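Local coordinates for protein SSD1 (Saccharomyces cerevisiae S288C, PDB 7AM1) that binds mRNA untranslated regions and represses translation, as a non-enzymatic pseudonuclease of the RNase II family, at residues E183-S188 / E756-G761; I714-C719 / A900-T905; T734-L739 / V748-F753. All blocks are in the same frame, centred on the assembly; numbering follows the deposited sequence.

Contact 1 (E183-S188 / E756-G761); sequences EVEGQS and EKRVHG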
ATOM      1  N   GLU A 183       2.507  15.206  10.393  1.00 37.61           N
ATOM      2  CA  GLU A 183       2.860  14.778   9.043  1.00 38.35           C
ATOM      3  C   GLU A 183       2.931  13.260   8.939  1.00 38.66           C
ATOM      4  O   GLU A 183       2.300  12.659   8.062  1.00 40.16           O
ATOM      5  CB  GLU A 183       4.180  15.412   8.608  1.00 40.91           C
ATOM      6  CG  GLU A 183       4.118  16.924   8.463  1.00 45.69           C
ATOM      7  CD  GLU A 183       5.452  17.521   8.072  1.00 52.38           C
ATOM      8  OE1 GLU A 183       6.494  16.985   8.498  1.00 54.98           O
ATOM      9  OE2 GLU A 183       5.460  18.497   7.295  1.00 55.18           O
ATOM     10  N   VAL A 184       3.709  12.619   9.813  1.00 38.69           N
ATOM     11  CA  VAL A 184       3.897  11.174   9.699  1.00 39.00           C
ATOM     12  C   VAL A 184       2.566  10.446   9.850  1.00 38.06           C
ATOM     13  O   VAL A 184       2.228   9.558   9.059  1.00 38.42           O
ATOM     14  CB  VAL A 184       4.930  10.677  10.723  1.00 40.11           C
ATOM     15  CG1 VAL A 184       4.964   9.157  10.724  1.00 40.18           C
ATOM     16  CG2 VAL A 184       6.305  11.228  10.392  1.00 41.97           C
ATOM     17  N   GLU A 185       1.794  10.802  10.879  1.00 36.09           N
ATOM     18  CA  GLU A 185       0.518  10.133  11.103  1.00 35.90           C
ATOM     19  C   GLU A 185      -0.531  10.548  10.079  1.00 35.95           C
ATOM     20  O   GLU A 185      -1.352   9.721   9.662  1.00 36.32           O
ATOM     21  CB  GLU A 185       0.008  10.432  12.513  1.00 35.61           C
ATOM     22  CG  GLU A 185       0.899   9.920  13.627  1.00 36.24           C
ATOM     23  CD  GLU A 185       0.403  10.342  14.997  1.00 37.00           C
ATOM     24  OE1 GLU A 185      -0.603  11.078  15.058  1.00 36.31           O
ATOM     25  OE2 GLU A 185       1.006   9.929  16.011  1.00 38.11           O
ATOM     26  N   GLY A 186      -0.504  11.803   9.643  1.00 36.12           N
ATOM     27  CA  GLY A 186      -1.584  12.359   8.857  1.00 35.14           C
ATOM     28  C   GLY A 186      -1.457  12.191   7.357  1.00 35.16           C
ATOM     29  O   GLY A 186      -2.459  12.280   6.642  1.00 36.44           O
ATOM     30  N   GLN A 187      -0.249  11.938   6.862  1.00 33.68           N
ATOM     31  CA  GLN A 187      -0.012  11.894   5.423  1.00 35.18           C
ATOM     32  C   GLN A 187      -0.141  10.491   4.834  1.00 35.92           C
ATOM     33  O   GLN A 187       0.115  10.307   3.639  1.00 38.39           O
ATOM     34  CB  GLN A 187       1.363  12.495   5.123  1.00 37.51           C
ATOM     35  CG  GLN A 187       1.380  13.999   5.404  1.00 39.50           C
ATOM     36  CD  GLN A 187       2.741  14.634   5.234  1.00 40.62           C
ATOM     37  OE1 GLN A 187       3.768  13.967   5.351  1.00 39.89           O
ATOM     38  NE2 GLN A 187       2.758  15.939   4.976  1.00 40.39           N
ATOM     39  N   SER A 188      -0.565   9.512   5.627  1.00 35.47           N
ATOM     40  CA  SER A 188      -0.868   8.181   5.123  1.00 37.76           C
ATOM     41  C   SER A 188      -2.254   7.768   5.604  1.00 35.32           C
ATOM     42  O   SER A 188      -2.812   8.344   6.542  1.00 33.44           O
ATOM     43  CB  SER A 188       0.183   7.153   5.570  1.00 44.69           C
ATOM     44  OG  SER A 188       0.173   7.005   6.978  1.00 49.50           O
ATOM     45  N   GLU A 756      -6.901   5.054   9.554  1.00 32.66           N
ATOM     46  CA  GLU A 756      -6.584   4.793  10.949  1.00 34.25           C
ATOM     47  C   GLU A 756      -5.733   5.962  11.421  1.00 34.66           C
ATOM     48  O   GLU A 756      -4.728   6.289  10.782  1.00 34.65           O
ATOM     49  CB  GLU A 756      -5.833   3.467  11.107  1.00 35.13           C
ATOM     50  CG  GLU A 756      -5.372   3.169  12.527  1.00 37.53           C
ATOM     51  CD  GLU A 756      -4.233   2.164  12.588  1.00 40.48           C
ATOM     52  OE1 GLU A 756      -3.514   1.987  11.579  1.00 40.99           O
ATOM     53  OE2 GLU A 756      -4.062   1.543  13.658  1.00 42.10           O
ATOM     54  N   LYS A 757      -6.149   6.609  12.507  1.00 34.60           N
ATOM     55  CA  LYS A 757      -5.485   7.815  12.983  1.00 34.37           C
ATOM     56  C   LYS A 757      -5.460   7.815  14.504  1.00 36.71           C
ATOM     57  O   LYS A 757      -6.131   7.015  15.160  1.00 38.61           O
ATOM     58  CB  LYS A 757      -6.178   9.077  12.453  1.00 31.83           C
ATOM     59  CG  LYS A 757      -6.062   9.251  10.948  1.00 29.93           C
ATOM     60  CD  LYS A 757      -4.690   9.766  10.554  1.00 28.97           C
ATOM     61  CE  LYS A 757      -4.320   9.366   9.130  1.00 29.45           C
ATOM     62  NZ  LYS A 757      -3.522   8.104   9.102  1.00 30.70           N
ATOM     63  N   ARG A 758      -4.688   8.742  15.065  1.00 36.00           N
ATOM     64  CA  ARG A 758      -4.399   8.760  16.492  1.00 36.78           C
ATOM     65  C   ARG A 758      -4.911  10.040  17.137  1.00 37.00           C
ATOM     66  O   ARG A 758      -4.577  11.144  16.694  1.00 34.98           O
ATOM     67  CB  ARG A 758      -2.892   8.622  16.725  1.00 37.73           C
ATOM     68  CG  ARG A 758      -2.466   8.717  18.180  1.00 37.81           C
ATOM     69  CD  ARG A 758      -1.052   8.192  18.360  1.00 37.82           C
ATOM     70  NE  ARG A 758      -0.979   6.781  17.984  1.00 37.28           N
ATOM     71  CZ  ARG A 758       0.138   6.138  17.668  1.00 36.77           C
ATOM     72  NH1 ARG A 758       1.305   6.771  17.676  1.00 38.40           N
ATOM     73  NH2 ARG A 758       0.085   4.855  17.344  1.00 34.90           N
ATOM     74  N   VAL A 759      -5.706   9.880  18.192  1.00 38.10           N
ATOM     75  CA  VAL A 759      -6.137  10.990  19.031  1.00 37.42           C
ATOM     76  C   VAL A 759      -5.070  11.230  20.090  1.00 37.55           C
ATOM     77  O   VAL A 759      -4.678  10.304  20.812  1.00 37.65           O
ATOM     78  CB  VAL A 759      -7.499  10.697  19.680  1.00 37.11           C
ATOM     79  CG1 VAL A 759      -7.892  11.833  20.623  1.00 35.62           C
ATOM     80  CG2 VAL A 759      -8.568  10.478  18.611  1.00 36.67           C
ATOM     81  N   HIS A 760      -4.584  12.466  20.172  1.00 36.57           N
ATOM     82  CA  HIS A 760      -3.546  12.841  21.123  1.00 38.17           C
ATOM     83  C   HIS A 760      -4.144  13.635  22.277  1.00 38.04           C
ATOM     84  O   HIS A 760      -4.869  14.612  22.057  1.00 37.50           O
ATOM     85  CB  HIS A 760      -2.458  13.659  20.428  1.00 39.73           C
ATOM     86  CG  HIS A 760      -1.716  12.893  19.383  1.00 40.03           C
ATOM     87  ND1 HIS A 760      -0.648  12.074  19.681  1.00 40.24           N
ATOM     88  CD2 HIS A 760      -1.908  12.794  18.046  1.00 39.87           C
ATOM     89  CE1 HIS A 760      -0.202  11.517  18.569  1.00 40.32           C
ATOM     90  NE2 HIS A 760      -0.949  11.936  17.564  1.00 39.82           N
ATOM     91  N   GLY A 761      -3.826  13.221  23.504  1.00 38.75           N
ATOM     92  CA  GLY A 761      -4.343  13.922  24.666  1.00 39.98           C
ATOM     93  C   GLY A 761      -3.923  15.379  24.703  1.00 39.82           C
ATOM     94  O   GLY A 761      -4.690  16.244  25.134  1.00 40.47           O
TER
HETATM   95  O   HOH W   1      -3.154  10.802  13.554  1.00 34.16           O

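Contact 2 (I714-C719 / A900-T905); sequences IHLLLC and ALPCLT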
ATOM      1  N   ILE A 714      -4.720   8.350  -3.624  1.00 31.94           N
ATOM      2  CA  ILE A 714      -5.970   8.155  -2.894  1.00 32.76           C
ATOM      3  C   ILE A 714      -6.040   9.110  -1.712  1.00 33.66           C
ATOM      4  O   ILE A 714      -7.049   9.790  -1.492  1.00 34.66           O
ATOM      5  CB  ILE A 714      -6.102   6.696  -2.424  1.00 31.47           C
ATOM      6  CG1 ILE A 714      -6.289   5.750  -3.610  1.00 32.71           C
ATOM      7  CG2 ILE A 714      -7.245   6.576  -1.436  1.00 30.06           C
ATOM      8  CD1 ILE A 714      -6.142   4.283  -3.231  1.00 33.03           C
ATOM      9  N   HIS A 715      -4.972   9.143  -0.911  1.00 34.32           N
ATOM     10  CA  HIS A 715      -4.948   9.975   0.284  1.00 33.31           C
ATOM     11  C   HIS A 715      -5.190  11.430  -0.067  1.00 32.68           C
ATOM     12  O   HIS A 715      -5.930  12.135   0.630  1.00 31.72           O
ATOM     13  CB  HIS A 715      -3.600   9.804   0.987  1.00 33.81           C
ATOM     14  CG  HIS A 715      -3.410  10.696   2.173  1.00 34.58           C
ATOM     15  ND1 HIS A 715      -2.899  11.971   2.066  1.00 35.92           N
ATOM     16  CD2 HIS A 715      -3.647  10.493   3.490  1.00 34.46           C
ATOM     17  CE1 HIS A 715      -2.839  12.520   3.267  1.00 35.35           C
ATOM     18  NE2 HIS A 715      -3.286  11.644   4.149  1.00 35.13           N
ATOM     19  N   LEU A 716      -4.589  11.888  -1.162  1.00 34.47           N
ATOM     20  CA  LEU A 716      -4.743  13.271  -1.591  1.00 37.55           C
ATOM     21  C   LEU A 716      -6.202  13.579  -1.908  1.00 37.34           C
ATOM     22  O   LEU A 716      -6.764  14.559  -1.408  1.00 35.12           O
ATOM     23  CB  LEU A 716      -3.844  13.518  -2.802  1.00 39.76           C
ATOM     24  CG  LEU A 716      -3.809  14.892  -3.455  1.00 42.13           C
ATOM     25  CD1 LEU A 716      -3.247  15.923  -2.474  1.00 42.79           C
ATOM     26  CD2 LEU A 716      -2.978  14.838  -4.732  1.00 42.91           C
ATOM     27  N   LEU A 717      -6.834  12.743  -2.734  1.00 36.70           N
ATOM     28  CA  LEU A 717      -8.221  12.985  -3.113  1.00 36.62           C
ATOM     29  C   LEU A 717      -9.167  12.797  -1.938  1.00 36.84           C
ATOM     30  O   LEU A 717     -10.186  13.492  -1.848  1.00 37.98           O
ATOM     31  CB  LEU A 717      -8.611  12.059  -4.259  1.00 36.08           C
ATOM     32  CG  LEU A 717      -9.994  12.253  -4.875  1.00 36.66           C
ATOM     33  CD1 LEU A 717     -10.215  13.701  -5.279  1.00 38.25           C
ATOM     34  CD2 LEU A 717     -10.165  11.317  -6.069  1.00 36.40           C
ATOM     35  N   LEU A 718      -8.848  11.873  -1.028  1.00 36.07           N
ATOM     36  CA  LEU A 718      -9.684  11.668   0.150  1.00 34.64           C
ATOM     37  C   LEU A 718      -9.655  12.884   1.068  1.00 33.97           C
ATOM     38  O   LEU A 718     -10.687  13.275   1.625  1.00 34.02           O
ATOM     39  CB  LEU A 718      -9.224  10.422   0.904  1.00 36.21           C
ATOM     40  CG  LEU A 718     -10.004  10.127   2.184  1.00 39.27           C
ATOM     41  CD1 LEU A 718     -11.479   9.928   1.883  1.00 40.18           C
ATOM     42  CD2 LEU A 718      -9.426   8.915   2.890  1.00 40.73           C
ATOM     43  N   CYS A 719      -8.479  13.486   1.248  1.00 34.09           N
ATOM     44  CA  CYS A 719      -8.385  14.684   2.074  1.00 34.85           C
ATOM     45  C   CYS A 719      -9.202  15.820   1.475  1.00 33.49           C
ATOM     46  O   CYS A 719      -9.894  16.548   2.194  1.00 35.19           O
ATOM     47  CB  CYS A 719      -6.923  15.098   2.227  1.00 34.50           C
ATOM     48  SG  CYS A 719      -5.982  14.044   3.329  1.00 36.93           S
ATOM     49  N   ALA A 900       3.058  19.934   1.414  1.00 62.22           N
ATOM     50  CA  ALA A 900       2.987  19.293   0.104  1.00 63.89           C
ATOM     51  C   ALA A 900       1.880  18.253   0.086  1.00 61.04           C
ATOM     52  O   ALA A 900       1.175  18.088  -0.916  1.00 62.15           O
ATOM     53  CB  ALA A 900       4.328  18.648  -0.248  1.00 67.11           C
ATOM     54  N   LEU A 901       1.723  17.537   1.192  1.00 54.91           N
ATOM     55  CA  LEU A 901       0.636  16.605   1.351  1.00 50.22           C
ATOM     56  C   LEU A 901      -0.224  17.049   2.526  1.00 42.17           C
ATOM     57  O   LEU A 901       0.310  17.474   3.556  1.00 39.55           O
ATOM     58  CB  LEU A 901       1.167  15.188   1.601  1.00 53.86           C
ATOM     59  CG  LEU A 901       2.141  14.645   0.549  1.00 58.01           C
ATOM     60  CD1 LEU A 901       2.554  13.221   0.898  1.00 58.80           C
ATOM     61  CD2 LEU A 901       1.541  14.709  -0.854  1.00 59.17           C
ATOM     62  N   PRO A 902      -1.544  16.970   2.410  1.00 39.49           N
ATOM     63  CA  PRO A 902      -2.397  17.300   3.553  1.00 36.32           C
ATOM     64  C   PRO A 902      -2.241  16.266   4.656  1.00 33.49           C
ATOM     65  O   PRO A 902      -1.789  15.140   4.437  1.00 31.96           O
ATOM     66  CB  PRO A 902      -3.809  17.293   2.962  1.00 37.58           C
ATOM     67  CG  PRO A 902      -3.710  16.367   1.779  1.00 40.13           C
ATOM     68  CD  PRO A 902      -2.330  16.571   1.227  1.00 40.57           C
ATOM     69  N   CYS A 903      -2.642  16.665   5.858  1.00 33.49           N
ATOM     70  CA  CYS A 903      -2.482  15.843   7.051  1.00 34.67           C
ATOM     71  C   CYS A 903      -3.852  15.578   7.650  1.00 34.87           C
ATOM     72  O   CYS A 903      -4.532  16.510   8.090  1.00 33.90           O
ATOM     73  CB  CYS A 903      -1.581  16.548   8.067  1.00 36.23           C
ATOM     74  SG  CYS A 903       0.060  16.939   7.424  1.00 36.44           S
ATOM     75  N   LEU A 904      -4.241  14.310   7.699  1.00 34.02           N
ATOM     76  CA  LEU A 904      -5.461  13.930   8.389  1.00 33.98           C
ATOM     77  C   LEU A 904      -5.223  13.975   9.888  1.00 33.43           C
ATOM     78  O   LEU A 904      -4.195  13.503  10.380  1.00 33.56           O
ATOM     79  CB  LEU A 904      -5.904  12.530   7.975  1.00 34.39           C
ATOM     80  CG  LEU A 904      -6.230  12.363   6.496  1.00 35.96           C
ATOM     81  CD1 LEU A 904      -6.297  10.875   6.129  1.00 36.15           C
ATOM     82  CD2 LEU A 904      -7.542  13.072   6.177  1.00 37.76           C
ATOM     83  N   THR A 905      -6.177  14.548  10.613  1.00 31.50           N
ATOM     84  CA  THR A 905      -6.086  14.644  12.058  1.00 32.83           C
ATOM     85  C   THR A 905      -7.447  14.318  12.651  1.00 32.14           C
ATOM     86  O   THR A 905      -8.488  14.577  12.038  1.00 33.62           O
ATOM     87  CB  THR A 905      -5.641  16.044  12.523  1.00 35.10           C
ATOM     88  OG1 THR A 905      -6.588  17.024  12.076  1.00 36.10           O
ATOM     89  CG2 THR A 905      -4.258  16.395  11.984  1.00 36.19           C
TER

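Contact 3 (T734-L739 / V748-F753); sequences TMATVL and VFIPEF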
ATOM      1  N   THR A 734     -17.921  11.895  13.000  1.00 38.06           N
ATOM      2  CA  THR A 734     -18.371  10.555  12.666  1.00 38.91           C
ATOM      3  C   THR A 734     -18.047   9.612  13.809  1.00 37.70           C
ATOM      4  O   THR A 734     -17.122   9.850  14.591  1.00 37.81           O
ATOM      5  CB  THR A 734     -17.727  10.036  11.372  1.00 41.84           C
ATOM      6  OG1 THR A 734     -18.327   8.784  11.010  1.00 44.91           O
ATOM      7  CG2 THR A 734     -16.233   9.840  11.547  1.00 40.57           C
ATOM      8  N   MET A 735     -18.818   8.536  13.897  1.00 36.77           N
ATOM      9  CA  MET A 735     -18.503   7.479  14.843  1.00 37.71           C
ATOM     10  C   MET A 735     -17.307   6.696  14.320  1.00 38.70           C
ATOM     11  O   MET A 735     -17.197   6.434  13.120  1.00 41.13           O
ATOM     12  CB  MET A 735     -19.706   6.559  15.047  1.00 38.96           C
ATOM     13  CG  MET A 735     -20.930   7.256  15.620  1.00 40.98           C
ATOM     14  SD  MET A 735     -20.589   8.065  17.196  1.00 43.11           S
ATOM     15  CE  MET A 735     -20.088   6.657  18.183  1.00 43.32           C
ATOM     16  N   ALA A 736     -16.387   6.370  15.220  1.00 37.40           N
ATOM     17  CA  ALA A 736     -15.217   5.569  14.897  1.00 36.16           C
ATOM     18  C   ALA A 736     -15.065   4.488  15.958  1.00 39.43           C
ATOM     19  O   ALA A 736     -15.693   4.536  17.018  1.00 43.04           O
ATOM     20  CB  ALA A 736     -13.950   6.435  14.819  1.00 33.52           C
ATOM     21  N   THR A 737     -14.200   3.519  15.676  1.00 37.50           N
ATOM     22  CA  THR A 737     -13.915   2.427  16.596  1.00 38.17           C
ATOM     23  C   THR A 737     -12.498   2.576  17.131  1.00 37.53           C
ATOM     24  O   THR A 737     -11.567   2.861  16.369  1.00 35.45           O
ATOM     25  CB  THR A 737     -14.079   1.067  15.909  1.00 39.99           C
ATOM     26  OG1 THR A 737     -15.439   0.902  15.487  1.00 40.27           O
ATOM     27  CG2 THR A 737     -13.684  -0.071  16.846  1.00 41.75           C
ATOM     28  N   VAL A 738     -12.347   2.400  18.440  1.00 40.50           N
ATOM     29  CA  VAL A 738     -11.041   2.449  19.087  1.00 41.02           C
ATOM     30  C   VAL A 738     -10.313   1.139  18.819  1.00 41.22           C
ATOM     31  O   VAL A 738     -10.846   0.056  19.083  1.00 41.12           O
ATOM     32  CB  VAL A 738     -11.190   2.697  20.596  1.00 41.99           C
ATOM     33  CG1 VAL A 738      -9.828   2.688  21.277  1.00 42.04           C
ATOM     34  CG2 VAL A 738     -11.924   4.008  20.846  1.00 41.65           C
ATOM     35  N   LEU A 739      -9.088   1.236  18.304  1.00 40.15           N
ATOM     36  CA  LEU A 739      -8.293   0.062  17.960  1.00 39.65           C
ATOM     37  C   LEU A 739      -7.201  -0.232  18.977  1.00 40.26           C
ATOM     38  O   LEU A 739      -6.960  -1.401  19.297  1.00 40.18           O
ATOM     39  CB  LEU A 739      -7.673   0.251  16.572  1.00 39.85           C
ATOM     40  CG  LEU A 739      -7.035  -0.972  15.913  1.00 42.14           C
ATOM     41  CD1 LEU A 739      -8.006  -2.134  15.860  1.00 43.58           C
ATOM     42  CD2 LEU A 739      -6.559  -0.618  14.509  1.00 42.45           C
ATOM     43  N   VAL A 748      -7.868   5.224  16.434  1.00 36.40           N
ATOM     44  CA  VAL A 748      -9.219   4.950  15.969  1.00 36.85           C
ATOM     45  C   VAL A 748      -9.123   4.616  14.491  1.00 37.34           C
ATOM     46  O   VAL A 748      -8.219   5.079  13.789  1.00 36.70           O
ATOM     47  CB  VAL A 748     -10.174   6.143  16.200  1.00 38.01           C
ATOM     48  CG1 VAL A 748     -10.311   6.445  17.687  1.00 37.58           C
ATOM     49  CG2 VAL A 748      -9.678   7.373  15.451  1.00 38.68           C
ATOM     50  N   PHE A 749     -10.054   3.803  14.014  1.00 39.55           N
ATOM     51  CA  PHE A 749     -10.167   3.573  12.584  1.00 39.37           C
ATOM     52  C   PHE A 749     -11.611   3.798  12.172  1.00 37.76           C
ATOM     53  O   PHE A 749     -12.543   3.671  12.973  1.00 36.92           O
ATOM     54  CB  PHE A 749      -9.664   2.176  12.171  1.00 40.93           C
ATOM     55  CG  PHE A 749     -10.486   1.045  12.691  1.00 42.01           C
ATOM     56  CD1 PHE A 749     -10.427   0.686  14.025  1.00 42.73           C
ATOM     57  CD2 PHE A 749     -11.292   0.317  11.836  1.00 43.48           C
ATOM     58  CE1 PHE A 749     -11.178  -0.365  14.508  1.00 44.55           C
ATOM     59  CE2 PHE A 749     -12.048  -0.735  12.308  1.00 44.65           C
ATOM     60  CZ  PHE A 749     -11.990  -1.080  13.649  1.00 45.00           C
ATOM     61  N   ILE A 750     -11.771   4.185  10.915  1.00 37.83           N
ATOM     62  CA  ILE A 750     -13.065   4.582  10.374  1.00 39.08           C
ATOM     63  C   ILE A 750     -13.246   3.755   9.108  1.00 39.30           C
ATOM     64  O   ILE A 750     -12.729   4.136   8.048  1.00 38.95           O
ATOM     65  CB  ILE A 750     -13.102   6.094  10.108  1.00 40.49           C
ATOM     66  CG1 ILE A 750     -12.540   6.852  11.320  1.00 42.60           C
ATOM     67  CG2 ILE A 750     -14.528   6.546   9.819  1.00 40.55           C
ATOM     68  CD1 ILE A 750     -12.323   8.338  11.093  1.00 43.71           C
ATOM     69  N   PRO A 751     -13.924   2.604   9.172  1.00 41.53           N
ATOM     70  CA  PRO A 751     -13.998   1.741   7.981  1.00 42.69           C
ATOM     71  C   PRO A 751     -14.627   2.422   6.783  1.00 42.53           C
ATOM     72  O   PRO A 751     -14.314   2.060   5.641  1.00 42.53           O
ATOM     73  CB  PRO A 751     -14.837   0.547   8.462  1.00 44.37           C
ATOM     74  CG  PRO A 751     -14.679   0.536   9.942  1.00 44.36           C
ATOM     75  CD  PRO A 751     -14.549   1.978  10.351  1.00 42.73           C
ATOM     76  N   GLU A 752     -15.511   3.397   7.008  1.00 41.05           N
ATOM     77  CA  GLU A 752     -16.164   4.077   5.899  1.00 41.26           C
ATOM     78  C   GLU A 752     -15.189   4.907   5.081  1.00 39.81           C
ATOM     79  O   GLU A 752     -15.471   5.205   3.916  1.00 39.56           O
ATOM     80  CB  GLU A 752     -17.294   4.964   6.416  1.00 43.48           C
ATOM     81  CG  GLU A 752     -18.469   4.189   6.990  1.00 46.89           C
ATOM     82  CD  GLU A 752     -18.224   3.695   8.403  1.00 49.29           C
ATOM     83  OE1 GLU A 752     -17.210   4.094   9.017  1.00 49.46           O
ATOM     84  OE2 GLU A 752     -19.052   2.900   8.894  1.00 50.70           O
ATOM     85  N   PHE A 753     -14.061   5.298   5.669  1.00 40.64           N
ATOM     86  CA  PHE A 753     -13.032   6.047   4.967  1.00 40.92           C
ATOM     87  C   PHE A 753     -11.780   5.223   4.697  1.00 40.29           C
ATOM     88  O   PHE A 753     -10.949   5.640   3.882  1.00 41.26           O
ATOM     89  CB  PHE A 753     -12.649   7.296   5.774  1.00 42.44           C
ATOM     90  CG  PHE A 753     -13.724   8.347   5.816  1.00 44.88           C
ATOM     91  CD1 PHE A 753     -14.869   8.156   6.570  1.00 47.46           C
ATOM     92  CD2 PHE A 753     -13.596   9.521   5.093  1.00 44.26           C
ATOM     93  CE1 PHE A 753     -15.859   9.123   6.613  1.00 47.24           C
ATOM     94  CE2 PHE A 753     -14.589  10.489   5.130  1.00 44.17           C
ATOM     95  CZ  PHE A 753     -15.717  10.289   5.888  1.00 45.42           C
TER
HETATM   96  O   HOH W   2     -16.865   4.136  11.593  1.00 44.55           O

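Contact 1 (E183-S188 / E756-G761)
Lys-757 reaches from its strand to the carbonyls of Glu-185 and Ser-188 at the end of helix 175-186. From CB the chain sets out with CG anti to the carbonyl carbon (chi1 -67°), and a bend at chi2 (-77°) then brings CD to 3.5 Å from Glu-185 O. CE lies against the oxygens of Glu-185 and Ser-188, and both CD and CE rest on Leu-904 of strand 903-908. A second bend, at chi4, sets NZ among three carbonyls: it donates to Glu-185 O at 2.8 Å, almost head-on, to Ser-188 O at 2.7 Å, and to Glu-756 O of its own strand. The last two are met from outside their carbonyl planes.

The Glu-185 side chain, extended beyond CG, meets His-760 from the opposite direction. NE2 of His-760 donates to the syn lone pair of Glu-185 OE1 (2.7 Å, N-H...O angle 174°), with carboxylate and ring nearly coplanar. Glu-185 OE2 makes a long salt bridge with Arg-758 NH1 at 3.6 Å and another with Lys-35, while Arg-758 NE pairs with Asp-747. This His-carboxylate pair joins a helix end to an edge strand of the five-stranded antiparallel C-terminal sheet, which sequence places in the OB clan, consistent with an OB-like fold.

Contact 2 (I714-C719 / A900-T905)
Pro-902, Leu-904 and His-715 carry most of this interface, where the long helix 689-725 packs against Pro-902 and the start of strand 903-908 that follows it, an edge strand of the five-stranded antiparallel C-terminal sheet. Pro-902 sits against Leu-716 and Cys-719, side chains three residues apart on the helix. Its CG presses on Cys-719 CB at 3.5 Å, tighter than an ordinary carbon-carbon contact, and its CD meets the CD1 branch of Leu-716 at 3.9 Å, the two side chains crossing at about a right angle.

Leu-904, two residues on, points at the helix as well and divides its methyls: CD1 lies 3.7 Å from His-715 NE2, and CD2 comes to the sulfur of Cys-719. His-715 arrives from the opposite direction, its CG turned anti to the backbone N (chi1 175°), which carries the ring out toward the strand. There NE2 is engaged by Gly-186 O, so the imidazole is fixed at its polar end as well as by the leucine. A leucine in its place is likely to leave Gly-186 O without this hydrogen-bond partner and the methyl of Leu-904 without its flat neighbour.

Cys-719, one helical turn beyond His-715, puts SG 3.5 Å above one face of the imidazole, offset toward the rim. At the ring edge and in its plane, CE1 stands 3.1 Å from Pro-902 O, a buried oxygen that has no hydrogen-bond partner in the model.

Contact 3 (T734-L739 / V748-F753)
The ring of Phe-749 is swung beside Thr-737 by a chi1 of 66°, which sets CG between the backbone N and the carbonyl carbon, the crowded position. Thr-737 answers with a chi1 of -62° that turns its methyl, not its hydroxyl, anti to its own N. The two side chains then run alongside each other in the same direction, and Thr-737 CG2 meets Phe-749 CE1 at 3.4 Å. On the ring's CD1 corner sits Leu-739, crossing at about a right angle, with its CB 3.8 Å from Phe-749 CD1. Ile-625 and Leu-626 of helix 617-629 cover this face of the sheet, touching Phe-749 and Leu-739 respectively.

Beneath these side chains runs a beta hairpin, which supplies the central strand, 732-741, and its neighbour, 745-750, of a five-stranded antiparallel sheet in the C-terminal region, assigned to the OB clan. Thr-737 and Phe-749 form an antiparallel hydrogen-bonded pair: Thr-737 N donates to Phe-749 O at 3.2 Å and Phe-749 N to Thr-737 O at 3.0 Å. Val-738 and Val-748 are the adjoining non-hydrogen-bonded pair.

On the other face Ala-736 CB lies in ordinary contact with its neighbours, 4.0 Å from Val-748 CB and 3.8 Å from Ile-750 CG1. Further along, Ile-750 CG2 touches the methyl of Thr-734, whose hydroxyl is bonded to the backbone of Arg-851. Past the strand end the chain turns, Phe-753 N donating to Ile-750 O, and a water donates both to Met-735 O and, at 2.6 Å, to Glu-752 OE1.

The three contacts converge on one antiparallel sheet, with strands 755-760 and 903-908 outermost. Contacts 1 and 2, centred about 11 Å apart, share the carbonyl of Gly-186: its O lies 2.7 Å from His-715 NE2 and 2.9 Å from Leu-904 N, both probable hydrogen bonds, so the end of helix 175-186 is tied to long helix and strand alike. Contact 3, about 13 Å from contact 1 between centres, is tied to it by a probable hydrogen bond between Lys-757 O and Val-748 N at 2.8 Å, on neighbouring strands. Contacts 2 and 3, about 17 Å apart, meet at Leu-718 and Phe-753. A pentaethylene glycol, probably from crystallisation, lies about 4 Å from the Ser-188 side chain in contact 1.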